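Long-range contacts in restriction endonuclease PacI (Pseudomonas alcaligenes, PDB 3M7K), which cuts DNA at a rarely occurring eight-base-pair target as an HNH restriction endonuclease with a beta-beta-alpha-metal active site: residues F16-S20 / I86-G90; L52-G56 / N104-A108; F73-R78 / A108-C112. All coordinates share one frame; numbering follows the deposited sequence.

Contact 1. Residues F16-S20 / I86-G90. With nucleotides of chain C.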
loop_
_atom_site.group_PDB
_atom_site.type_symbol
_atom_site.label_atom_id
_atom_site.label_comp_id
_atom_site.label_asym_id
_atom_site.label_seq_id
_atom_site.Cartn_x
_atom_site.Cartn_y
_atom_site.Cartn_z
ATOM N N PHE A 16 -24.612 11.167 5.364
ATOM C CA PHE A 16 -24.434 11.955 4.144
ATOM C C PHE A 16 -23.028 12.559 3.998
ATOM O O PHE A 16 -22.295 12.683 4.980
ATOM C CB PHE A 16 -25.507 13.067 4.093
ATOM C CG PHE A 16 -26.918 12.538 3.955
ATOM C CD1 PHE A 16 -27.724 12.348 5.080
ATOM C CD2 PHE A 16 -27.425 12.203 2.703
ATOM C CE1 PHE A 16 -29.024 11.841 4.957
ATOM C CE2 PHE A 16 -28.719 11.694 2.567
ATOM C CZ PHE A 16 -29.525 11.519 3.696
ATOM N N TYR A 17 -22.665 12.948 2.776
ATOM C CA TYR A 17 -21.367 13.585 2.499
ATOM C C TYR A 17 -21.344 15.081 2.813
ATOM O O TYR A 17 -22.379 15.723 2.811
ATOM C CB TYR A 17 -21.000 13.400 1.034
ATOM C CG TYR A 17 -20.700 11.971 0.645
ATOM C CD1 TYR A 17 -21.587 11.255 -0.155
ATOM C CD2 TYR A 17 -19.515 11.340 1.061
ATOM C CE1 TYR A 17 -21.312 9.939 -0.534
ATOM C CE2 TYR A 17 -19.233 10.016 0.690
ATOM C CZ TYR A 17 -20.140 9.333 -0.104
ATOM O OH TYR A 17 -19.886 8.048 -0.491
ATOM N N ALA A 18 -20.161 15.636 3.054
ATOM C CA ALA A 18 -20.036 17.064 3.368
ATOM C C ALA A 18 -20.008 17.940 2.110
ATOM O O ALA A 18 -20.218 19.156 2.181
ATOM C CB ALA A 18 -18.804 17.316 4.247
ATOM N N GLY A 19 -19.771 17.325 0.955
ATOM C CA GLY A 19 -19.757 18.051 -0.319
ATOM C C GLY A 19 -21.133 18.189 -0.948
ATOM O O GLY A 19 -22.155 18.085 -0.264
ATOM N N SER A 20 -21.158 18.400 -2.262
ATOM C CA SER A 20 -22.405 18.649 -2.992
ATOM C C SER A 20 -23.214 17.399 -3.413
ATOM O O SER A 20 -24.207 17.529 -4.145
ATOM C CB SER A 20 -22.128 19.534 -4.215
ATOM O OG SER A 20 -21.201 18.908 -5.089
ATOM N N ILE A 86 -12.245 11.516 1.278
ATOM C CA ILE A 86 -12.948 10.245 1.568
ATOM C C ILE A 86 -13.616 10.329 2.939
ATOM O O ILE A 86 -12.972 10.717 3.918
ATOM C CB ILE A 86 -11.969 9.058 1.524
ATOM C CG1 ILE A 86 -11.303 9.000 0.139
ATOM C CG2 ILE A 86 -12.671 7.728 1.928
ATOM C CD1 ILE A 86 -10.195 7.987 -0.008
ATOM N N GLN A 87 -14.897 9.970 3.003
ATOM C CA GLN A 87 -15.718 10.224 4.183
ATOM C C GLN A 87 -16.461 8.979 4.639
ATOM O O GLN A 87 -17.243 9.017 5.596
ATOM C CB GLN A 87 -16.703 11.348 3.888
ATOM C CG GLN A 87 -16.028 12.667 3.543
ATOM C CD GLN A 87 -16.953 13.606 2.782
ATOM O OE1 GLN A 87 -18.014 13.980 3.282
ATOM N NE2 GLN A 87 -16.553 13.983 1.559
ATOM N N CYS A 88 -16.215 7.873 3.948
ATOM C CA CYS A 88 -16.790 6.610 4.349
ATOM C C CYS A 88 -15.823 5.439 4.158
ATOM O O CYS A 88 -14.802 5.548 3.447
ATOM C CB CYS A 88 -18.102 6.353 3.603
ATOM S SG CYS A 88 -17.882 6.023 1.867
ATOM N N LEU A 89 -16.148 4.343 4.826
ATOM C CA LEU A 89 -15.358 3.118 4.741
ATOM C C LEU A 89 -15.849 2.260 3.604
ATOM O O LEU A 89 -17.040 2.270 3.283
ATOM C CB LEU A 89 -15.429 2.345 6.052
ATOM C CG LEU A 89 -14.961 3.142 7.272
ATOM C CD1 LEU A 89 -14.979 2.248 8.465
ATOM C CD2 LEU A 89 -13.557 3.738 7.088
ATOM N N GLY A 90 -14.927 1.517 2.993
ATOM C CA GLY A 90 -15.268 0.721 1.821
ATOM C C GLY A 90 -15.311 -0.758 2.110
ATOM O O GLY A 90 -15.354 -1.186 3.272
ATOM P P DA C 3 -16.146 8.455 -0.651
ATOM O OP1 DA C 3 -15.747 8.746 0.749
ATOM O OP2 DA C 3 -17.276 7.523 -0.907
ATOM O "O5'" DA C 3 -16.483 9.792 -1.420
ATOM C "C5'" DA C 3 -15.920 11.031 -1.041
ATOM C "C4'" DA C 3 -16.287 12.107 -2.064
ATOM O "O4'" DA C 3 -16.061 11.585 -3.397
ATOM C "C3'" DA C 3 -17.743 12.568 -2.096
ATOM O "O3'" DA C 3 -17.799 13.876 -2.651
ATOM C "C2'" DA C 3 -18.396 11.582 -3.062
ATOM C "C1'" DA C 3 -17.285 11.439 -4.104
ATOM N N9 DA C 3 -17.260 10.148 -4.794
ATOM C C8 DA C 3 -17.611 8.922 -4.302
ATOM N N7 DA C 3 -17.461 7.945 -5.168
ATOM C C5 DA C 3 -16.986 8.586 -6.314
ATOM C C6 DA C 3 -16.610 8.129 -7.605
ATOM N N6 DA C 3 -16.673 6.854 -7.997
ATOM N N1 DA C 3 -16.153 9.039 -8.491
ATOM C C2 DA C 3 -16.080 10.328 -8.136
ATOM N N3 DA C 3 -16.395 10.874 -6.962
ATOM C C4 DA C 3 -16.849 9.941 -6.090
ATOM P P DG C 4 -18.632 15.063 -1.964
ATOM O OP1 DG C 4 -18.041 15.388 -0.654
ATOM O OP2 DG C 4 -20.045 14.663 -1.987
ATOM O "O5'" DG C 4 -18.479 16.282 -2.984
ATOM C "C5'" DG C 4 -17.283 16.414 -3.729
ATOM C "C4'" DG C 4 -17.493 16.098 -5.198
ATOM O "O4'" DG C 4 -18.043 14.785 -5.401
ATOM C "C3'" DG C 4 -18.470 16.996 -5.942
ATOM O "O3'" DG C 4 -17.712 17.988 -6.600
ATOM C "C2'" DG C 4 -19.203 16.068 -6.922
ATOM C "C1'" DG C 4 -18.401 14.790 -6.762
ATOM N N9 DG C 4 -19.032 13.507 -7.040
ATOM C C8 DG C 4 -19.894 12.782 -6.249
ATOM N N7 DG C 4 -20.252 11.645 -6.781
ATOM C C5 DG C 4 -19.579 11.619 -7.991
ATOM C C6 DG C 4 -19.561 10.648 -9.009
ATOM O O6 DG C 4 -20.148 9.568 -9.030
ATOM N N1 DG C 4 -18.739 11.010 -10.079
ATOM C C2 DG C 4 -18.015 12.180 -10.152
ATOM N N2 DG C 4 -17.269 12.372 -11.250
ATOM N N3 DG C 4 -18.023 13.103 -9.203
ATOM C C4 DG C 4 -18.822 12.755 -8.163
ATOM P P DA C 2 -13.403 2.494 -1.159
ATOM O OP1 DA C 2 -12.797 2.705 0.173
ATOM O OP2 DA C 2 -14.730 1.845 -1.257
ATOM O "O5'" DA C 2 -13.468 3.850 -1.992
ATOM C "C5'" DA C 2 -12.621 4.963 -1.615
ATOM C "C4'" DA C 2 -13.216 6.282 -2.091
ATOM O "O4'" DA C 2 -13.203 6.328 -3.539
ATOM C "C3'" DA C 2 -14.671 6.547 -1.718
ATOM O "O3'" DA C 2 -14.849 7.968 -1.468
ATOM C "C2'" DA C 2 -15.480 6.074 -2.929
ATOM C "C1'" DA C 2 -14.514 6.351 -4.087
ATOM N N9 DA C 2 -14.489 5.359 -5.166
ATOM C C8 DA C 2 -15.054 4.110 -5.223
ATOM N N7 DA C 2 -14.835 3.459 -6.350
ATOM C C5 DA C 2 -14.052 4.342 -7.079
ATOM C C6 DA C 2 -13.457 4.258 -8.356
ATOM N N6 DA C 2 -13.582 3.178 -9.136
ATOM N N1 DA C 2 -12.729 5.325 -8.795
ATOM C C2 DA C 2 -12.618 6.400 -8.002
ATOM N N3 DA C 2 -13.133 6.591 -6.770
ATOM C C4 DA C 2 -13.836 5.512 -6.370
#

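Contact 2. Residues L52-G56 / N104-A108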
loop_
_atom_site.group_PDB
_atom_site.type_symbol
_atom_site.label_atom_id
_atom_site.label_comp_id
_atom_site.label_asym_id
_atom_site.label_seq_id
_atom_site.Cartn_x
_atom_site.Cartn_y
_atom_site.Cartn_z
ATOM N N LEU A 52 -27.286 -2.642 2.036
ATOM C CA LEU A 52 -27.602 -1.528 2.938
ATOM C C LEU A 52 -27.735 -2.001 4.378
ATOM O O LEU A 52 -27.278 -1.306 5.293
ATOM C CB LEU A 52 -28.843 -0.741 2.495
ATOM C CG LEU A 52 -28.782 0.095 1.205
ATOM C CD1 LEU A 52 -30.119 0.812 1.012
ATOM C CD2 LEU A 52 -27.659 1.108 1.191
ATOM N N ALA A 53 -28.310 -3.187 4.580
ATOM C CA ALA A 53 -28.380 -3.761 5.926
ATOM C C ALA A 53 -26.996 -4.151 6.430
ATOM O O ALA A 53 -26.683 -3.978 7.609
ATOM C CB ALA A 53 -29.333 -4.975 5.973
ATOM N N TRP A 54 -26.183 -4.702 5.530
ATOM C CA TRP A 54 -24.813 -5.094 5.848
ATOM C C TRP A 54 -23.984 -3.853 6.194
ATOM O O TRP A 54 -23.205 -3.874 7.162
ATOM C CB TRP A 54 -24.223 -5.882 4.679
ATOM C CG TRP A 54 -22.807 -6.358 4.873
ATOM C CD1 TRP A 54 -22.400 -7.543 5.441
ATOM C CD2 TRP A 54 -21.626 -5.656 4.509
ATOM N NE1 TRP A 54 -21.026 -7.613 5.447
ATOM C CE2 TRP A 54 -20.525 -6.466 4.880
ATOM C CE3 TRP A 54 -21.382 -4.415 3.899
ATOM C CZ2 TRP A 54 -19.190 -6.072 4.657
ATOM C CZ3 TRP A 54 -20.053 -4.025 3.678
ATOM C CH2 TRP A 54 -18.978 -4.855 4.055
ATOM N N TYR A 55 -24.178 -2.775 5.437
ATOM C CA TYR A 55 -23.341 -1.575 5.565
ATOM C C TYR A 55 -23.654 -0.819 6.859
ATOM O O TYR A 55 -22.804 -0.089 7.392
ATOM C CB TYR A 55 -23.521 -0.653 4.344
ATOM C CG TYR A 55 -22.413 0.387 4.128
ATOM C CD1 TYR A 55 -22.718 1.745 4.051
ATOM C CD2 TYR A 55 -21.078 0.006 3.975
ATOM C CE1 TYR A 55 -21.718 2.713 3.837
ATOM C CE2 TYR A 55 -20.061 0.964 3.771
ATOM C CZ TYR A 55 -20.400 2.316 3.694
ATOM O OH TYR A 55 -19.437 3.260 3.496
ATOM N N GLY A 56 -24.878 -0.995 7.353
ATOM C CA GLY A 56 -25.326 -0.329 8.559
ATOM C C GLY A 56 -25.211 1.185 8.508
ATOM O O GLY A 56 -25.429 1.826 7.468
ATOM N N ASN A 104 -17.816 -13.053 1.616
ATOM C CA ASN A 104 -16.446 -12.580 1.301
ATOM C C ASN A 104 -16.144 -11.119 1.656
ATOM O O ASN A 104 -14.997 -10.673 1.593
ATOM C CB ASN A 104 -16.166 -12.828 -0.180
ATOM C CG ASN A 104 -14.703 -12.728 -0.530
ATOM O OD1 ASN A 104 -13.822 -13.153 0.232
ATOM N ND2 ASN A 104 -14.430 -12.169 -1.693
ATOM N N ALA A 105 -17.172 -10.375 2.026
ATOM C CA ALA A 105 -17.038 -8.941 2.287
ATOM C C ALA A 105 -16.568 -8.680 3.701
ATOM O O ALA A 105 -17.016 -9.323 4.662
ATOM C CB ALA A 105 -18.337 -8.230 2.041
ATOM N N ARG A 106 -15.688 -7.694 3.806
ATOM C CA ARG A 106 -15.178 -7.206 5.056
ATOM C C ARG A 106 -15.165 -5.689 4.911
ATOM O O ARG A 106 -14.771 -5.178 3.855
ATOM C CB ARG A 106 -13.752 -7.738 5.160
ATOM C CG ARG A 106 -13.149 -7.601 6.476
ATOM C CD ARG A 106 -12.325 -8.833 6.789
ATOM N NE ARG A 106 -11.670 -8.536 8.030
ATOM C CZ ARG A 106 -10.815 -9.318 8.663
ATOM N NH1 ARG A 106 -10.492 -10.510 8.176
ATOM N NH2 ARG A 106 -10.285 -8.875 9.789
ATOM N N LEU A 107 -15.579 -4.949 5.937
ATOM C CA LEU A 107 -15.464 -3.492 5.877
ATOM C C LEU A 107 -14.002 -3.135 6.026
ATOM O O LEU A 107 -13.302 -3.711 6.871
ATOM C CB LEU A 107 -16.263 -2.845 7.001
ATOM C CG LEU A 107 -16.879 -1.464 6.888
ATOM C CD1 LEU A 107 -17.838 -1.296 5.689
ATOM C CD2 LEU A 107 -17.594 -1.194 8.217
ATOM N N ALA A 108 -13.529 -2.215 5.196
ATOM C CA ALA A 108 -12.137 -1.776 5.261
ATOM C C ALA A 108 -11.981 -0.297 4.882
ATOM O O ALA A 108 -12.610 0.177 3.932
ATOM C CB ALA A 108 -11.246 -2.654 4.355
#

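Contact 3. Residues F73-R78 / A108-C112. With ZN (zinc ion), chain D; nucleotides of chain C.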
loop_
_atom_site.group_PDB
_atom_site.type_symbol
_atom_site.label_atom_id
_atom_site.label_comp_id
_atom_site.label_asym_id
_atom_site.label_seq_id
_atom_site.Cartn_x
_atom_site.Cartn_y
_atom_site.Cartn_z
ATOM N N PHE A 73 -11.324 7.872 10.266
ATOM C CA PHE A 73 -10.780 7.870 8.919
ATOM C C PHE A 73 -11.046 9.163 8.159
ATOM O O PHE A 73 -10.178 9.655 7.456
ATOM C CB PHE A 73 -11.289 6.678 8.115
ATOM C CG PHE A 73 -10.543 6.466 6.841
ATOM C CD1 PHE A 73 -9.252 5.932 6.866
ATOM C CD2 PHE A 73 -11.107 6.807 5.614
ATOM C CE1 PHE A 73 -8.526 5.731 5.689
ATOM C CE2 PHE A 73 -10.374 6.582 4.400
ATOM C CZ PHE A 73 -9.086 6.059 4.464
ATOM N N THR A 74 -12.252 9.700 8.289
ATOM C CA THR A 74 -12.599 10.983 7.691
ATOM C C THR A 74 -11.620 12.075 8.124
ATOM O O THR A 74 -11.236 12.906 7.309
ATOM C CB THR A 74 -14.069 11.368 8.030
ATOM O OG1 THR A 74 -14.932 10.322 7.582
ATOM C CG2 THR A 74 -14.497 12.698 7.371
ATOM N N SER A 75 -11.197 12.030 9.387
ATOM C CA SER A 75 -10.296 13.040 9.975
ATOM C C SER A 75 -8.876 12.922 9.439
ATOM O O SER A 75 -8.067 13.821 9.666
ATOM C CB SER A 75 -10.256 12.930 11.511
ATOM O OG SER A 75 -9.389 11.864 11.913
ATOM N N LEU A 76 -8.565 11.813 8.751
ATOM C CA LEU A 76 -7.276 11.693 8.096
ATOM C C LEU A 76 -7.194 12.524 6.817
ATOM O O LEU A 76 -6.108 12.756 6.300
ATOM C CB LEU A 76 -6.953 10.208 7.784
ATOM C CG LEU A 76 -6.630 9.343 9.004
ATOM C CD1 LEU A 76 -6.468 7.896 8.603
ATOM C CD2 LEU A 76 -5.364 9.857 9.670
ATOM N N HIS A 77 -8.347 12.922 6.281
ATOM C CA HIS A 77 -8.413 13.687 5.026
ATOM C C HIS A 77 -7.676 13.038 3.872
ATOM O O HIS A 77 -6.912 13.681 3.173
ATOM C CB HIS A 77 -7.946 15.117 5.263
ATOM C CG HIS A 77 -8.792 15.806 6.266
ATOM N ND1 HIS A 77 -10.054 16.260 5.963
ATOM C CD2 HIS A 77 -8.617 16.010 7.592
ATOM C CE1 HIS A 77 -10.604 16.764 7.052
ATOM N NE2 HIS A 77 -9.750 16.627 8.053
ATOM N N ARG A 78 -7.939 11.753 3.679
ATOM C CA ARG A 78 -7.410 11.014 2.550
ATOM C C ARG A 78 -8.218 11.394 1.318
ATOM O O ARG A 78 -9.390 11.729 1.444
ATOM C CB ARG A 78 -7.583 9.518 2.811
ATOM C CG ARG A 78 -6.913 9.029 4.095
ATOM C CD ARG A 78 -5.435 9.416 4.104
ATOM N NE ARG A 78 -4.762 8.815 2.963
ATOM C CZ ARG A 78 -3.539 9.118 2.543
ATOM N NH1 ARG A 78 -3.040 8.500 1.474
ATOM N NH2 ARG A 78 -2.817 10.030 3.177
ATOM N N ALA A 108 -13.529 -2.215 5.196
ATOM C CA ALA A 108 -12.137 -1.776 5.261
ATOM C C ALA A 108 -11.981 -0.297 4.882
ATOM O O ALA A 108 -12.610 0.177 3.932
ATOM C CB ALA A 108 -11.246 -2.654 4.355
ATOM N N CYS A 109 -11.115 0.418 5.597
ATOM C CA CYS A 109 -10.800 1.786 5.221
ATOM C C CYS A 109 -9.929 1.724 3.972
ATOM O O CYS A 109 -9.306 0.679 3.674
ATOM C CB CYS A 109 -10.071 2.541 6.363
ATOM S SG CYS A 109 -8.295 2.091 6.657
ATOM N N PHE A 110 -9.900 2.805 3.215
ATOM C CA PHE A 110 -9.175 2.799 1.934
ATOM C C PHE A 110 -7.666 2.609 2.105
ATOM O O PHE A 110 -6.984 2.095 1.193
ATOM C CB PHE A 110 -9.471 4.089 1.165
ATOM C CG PHE A 110 -9.173 4.015 -0.324
ATOM C CD1 PHE A 110 -9.414 2.847 -1.052
ATOM C CD2 PHE A 110 -8.681 5.141 -0.999
ATOM C CE1 PHE A 110 -9.144 2.776 -2.409
ATOM C CE2 PHE A 110 -8.444 5.106 -2.388
ATOM C CZ PHE A 110 -8.676 3.918 -3.100
ATOM N N ILE A 111 -7.135 3.007 3.264
ATOM C CA ILE A 111 -5.711 2.766 3.542
ATOM C C ILE A 111 -5.433 1.256 3.639
ATOM O O ILE A 111 -4.534 0.748 2.966
ATOM C CB ILE A 111 -5.192 3.562 4.781
ATOM C CG1 ILE A 111 -5.061 5.049 4.419
ATOM C CG2 ILE A 111 -3.846 2.994 5.274
ATOM C CD1 ILE A 111 -4.660 6.011 5.583
ATOM N N CYS A 112 -6.198 0.536 4.464
ATOM C CA CYS A 112 -5.956 -0.899 4.617
ATOM C C CYS A 112 -6.311 -1.650 3.339
ATOM O O CYS A 112 -5.654 -2.625 2.973
ATOM C CB CYS A 112 -6.778 -1.469 5.782
ATOM S SG CYS A 112 -6.168 -0.923 7.386
HETATM ZN ZN ZN D . -8.013 0.312 8.143
ATOM P P DA C 2 -13.403 2.494 -1.159
ATOM O OP1 DA C 2 -12.797 2.705 0.173
ATOM O OP2 DA C 2 -14.730 1.845 -1.257
ATOM O "O5'" DA C 2 -13.468 3.850 -1.992
ATOM C "C5'" DA C 2 -12.621 4.963 -1.615
ATOM C "C4'" DA C 2 -13.216 6.282 -2.091
ATOM O "O4'" DA C 2 -13.203 6.328 -3.539
ATOM C "C3'" DA C 2 -14.671 6.547 -1.718
ATOM O "O3'" DA C 2 -14.849 7.968 -1.468
ATOM C "C2'" DA C 2 -15.480 6.074 -2.929
ATOM C "C1'" DA C 2 -14.514 6.351 -4.087
ATOM N N9 DA C 2 -14.489 5.359 -5.166
ATOM C C8 DA C 2 -15.054 4.110 -5.223
ATOM N N7 DA C 2 -14.835 3.459 -6.350
ATOM C C5 DA C 2 -14.052 4.342 -7.079
ATOM C C6 DA C 2 -13.457 4.258 -8.356
ATOM N N6 DA C 2 -13.582 3.178 -9.136
ATOM N N1 DA C 2 -12.729 5.325 -8.795
ATOM C C2 DA C 2 -12.618 6.400 -8.002
ATOM N N3 DA C 2 -13.133 6.591 -6.770
ATOM C C4 DA C 2 -13.836 5.512 -6.370
ATOM O OP3 DT C 1 -10.987 -3.185 -6.799
ATOM P P DT C 1 -11.963 -3.378 -5.693
ATOM O OP1 DT C 1 -11.869 -4.558 -4.842
ATOM O OP2 DT C 1 -13.301 -3.257 -6.267
ATOM O "O5'" DT C 1 -11.648 -2.080 -4.812
ATOM C "C5'" DT C 1 -12.513 -1.482 -3.930
ATOM C "C4'" DT C 1 -11.823 -0.220 -3.414
ATOM O "O4'" DT C 1 -10.832 0.230 -4.362
ATOM C "C3'" DT C 1 -12.763 0.933 -3.184
ATOM O "O3'" DT C 1 -12.347 1.676 -2.036
ATOM C "C2'" DT C 1 -12.637 1.731 -4.488
ATOM C "C1'" DT C 1 -11.174 1.506 -4.878
ATOM N N1 DT C 1 -11.022 1.479 -6.340
ATOM C C2 DT C 1 -10.331 2.496 -6.960
ATOM O O2 DT C 1 -9.819 3.427 -6.372
ATOM N N3 DT C 1 -10.249 2.396 -8.319
ATOM C C4 DT C 1 -10.792 1.397 -9.110
ATOM O O4 DT C 1 -10.661 1.422 -10.326
ATOM C C5 DT C 1 -11.506 0.352 -8.413
ATOM C C7 DT C 1 -12.134 -0.783 -9.188
ATOM C C6 DT C 1 -11.589 0.439 -7.066
#

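Contact 1. Residues F16-S20 / I86-G90
Q87 reaches across to the Y17-A18 backbone and closes the gap between the two loops with its amide. Its OE1 accepts from the backbone N of A18 at 2.7 Å, a nearly straight bond (168°) whose donor lies in the carbonyl plane. The chain is extended beyond CG (chi2 159°), which carries the amide this far. NE2 donates to OP1 of DG4 of chain C at 3.0 Å and also to the backbone O of H85, so the amide's orientation is fixed, and glutamine suits a place needing both acceptor and donor.

The packing is tight round Y17. The ring and the Q87 amide plane stand 81° apart, the amide meeting the ring edge, while the sugar of DA3 of chain C covers one ring face. The OH of Y17 donates to OP2 of DA3 of chain C at 2.7 Å, and the backbone N of Q87 grips OP1 of that phosphate at 2.7 Å. SG of C88 comes within 3.7 Å of the Y17 OH.

Past the A18 N-H the contact thins out: A18 and G19 are exposed, and a CB on G19 would run into O5' of DG4 of chain C.

Two loops distant in sequence thus hold consecutive phosphates of one DNA strand through neutral donors, these bonds reading no base. K25 and M28 of helix 25-40 touch Y17, K25 and T29 touch C88, and T74 of helix 70-74 packs on Q87.

Contact 2. Residues L52-G56 / N104-A108
A105 sets its methyl against the six-membered ring of W54, with CB 3.5 Å from CZ2 of the indole. A small residue fits here because the ring comes close to the strand backbone.

At R106 it is the main chain that meets the indole: its carbonyl carbon lies at the ring edge, near the ring plane, and its N is 4.0 Å from CZ2 of W54. The side chain points away and forms a salt bridge through NH2 with D126, so this strand residue turns its charge from the apolar surface.

L107 touches both aromatics through one methyl, CD1, which is 4.0 Å from CZ3 of W54 and 3.7 Å from CE2 of Y55. With CG anti to the backbone N (chi1 -151°), the branched end leans to the helix; the L107 and W54 side chains run antiparallel alongside each other, while L107 stands roughly perpendicular to Y55. A branched aliphatic chain suits a place where one methyl must rest against two adjacent rings. The side chains meet by apolar packing alone, without hydrogen bonds between the segments.

Helix 48-55 thus packs its last turn on strand 105-108, which pairs with strand 90-93 and leads into helix 110-116, the beta-beta-alpha-metal unit of HNH nucleases, whose magnesium is bound by D92 and N113.

Contact 3. Residues F73-R78 / A108-C112
F73 presents one face of its ring to C109 and its edge to I111. CB of C109 sits 3.8 Å from the ring centroid and 24° off the normal, a CH-pi contact, and the C109 sulfur lies obliquely beside the same ring. CG1 of I111 approaches CE1 of F73 at 3.8 Å, close to the ring plane, while CZ of F73 comes to 3.6 Å from the backbone N of F110. The ring gets there because its CG is anti to the backbone N (chi1 -168°), and a flat, broad side chain suits a place where a face and an edge are both used. With an alanine at F73, the C109 methylene and I111 would probably lose their shared apolar neighbour, opening a gap beside the zinc ligand.

SG of C109 binds zinc at 2.3 Å, and C112, C63 and C66 complete the four-cysteine site. C109 is also the N-cap of helix 110-116: its sulfur accepts from the backbone N of C112 at 3.4 Å, so one thiolate both holds metal and caps the helix of the beta-beta-alpha-metal motif.

Farther out, I111 CD1 meets CD1 of L76 at 4.0 Å and the bent aliphatic part of R78, and W136 of helix 122-139 packs on both L76 and I111. I119 of the second subunit touches R78 and I111. A type I turn from T74 to H77 brings L76 and R78 round to I111. Beyond F73, the F110 ring lies over C5' of DA2 of chain C, with CD1 3.3 Å from O3' of DT1 of chain C.

Overall arrangement
Contacts 1 and 3, centres 11 Å apart, are joined by the backbone pair I86 N to R78 O at 2.9 Å, and both touch the DNA strand of chain C: contact 1 grips the phosphates of DA3 and DG4, while contact 3 borders DT1 and DA2. Contact 2 lies about 16 Å from each of them between centres. It reaches contact 1 through the probable hydrogen bond between L89 O and Y55 OH, 2.6 Å, and that between G90 N and A108 O, 2.8 Å. A108 closes the segment 104-108 and opens 108-112, so contacts 2 and 3 share it and one chain run passes from hairpin strand to zinc-bound helix. The side chain of F110 is about 8 Å from the active-site magnesium.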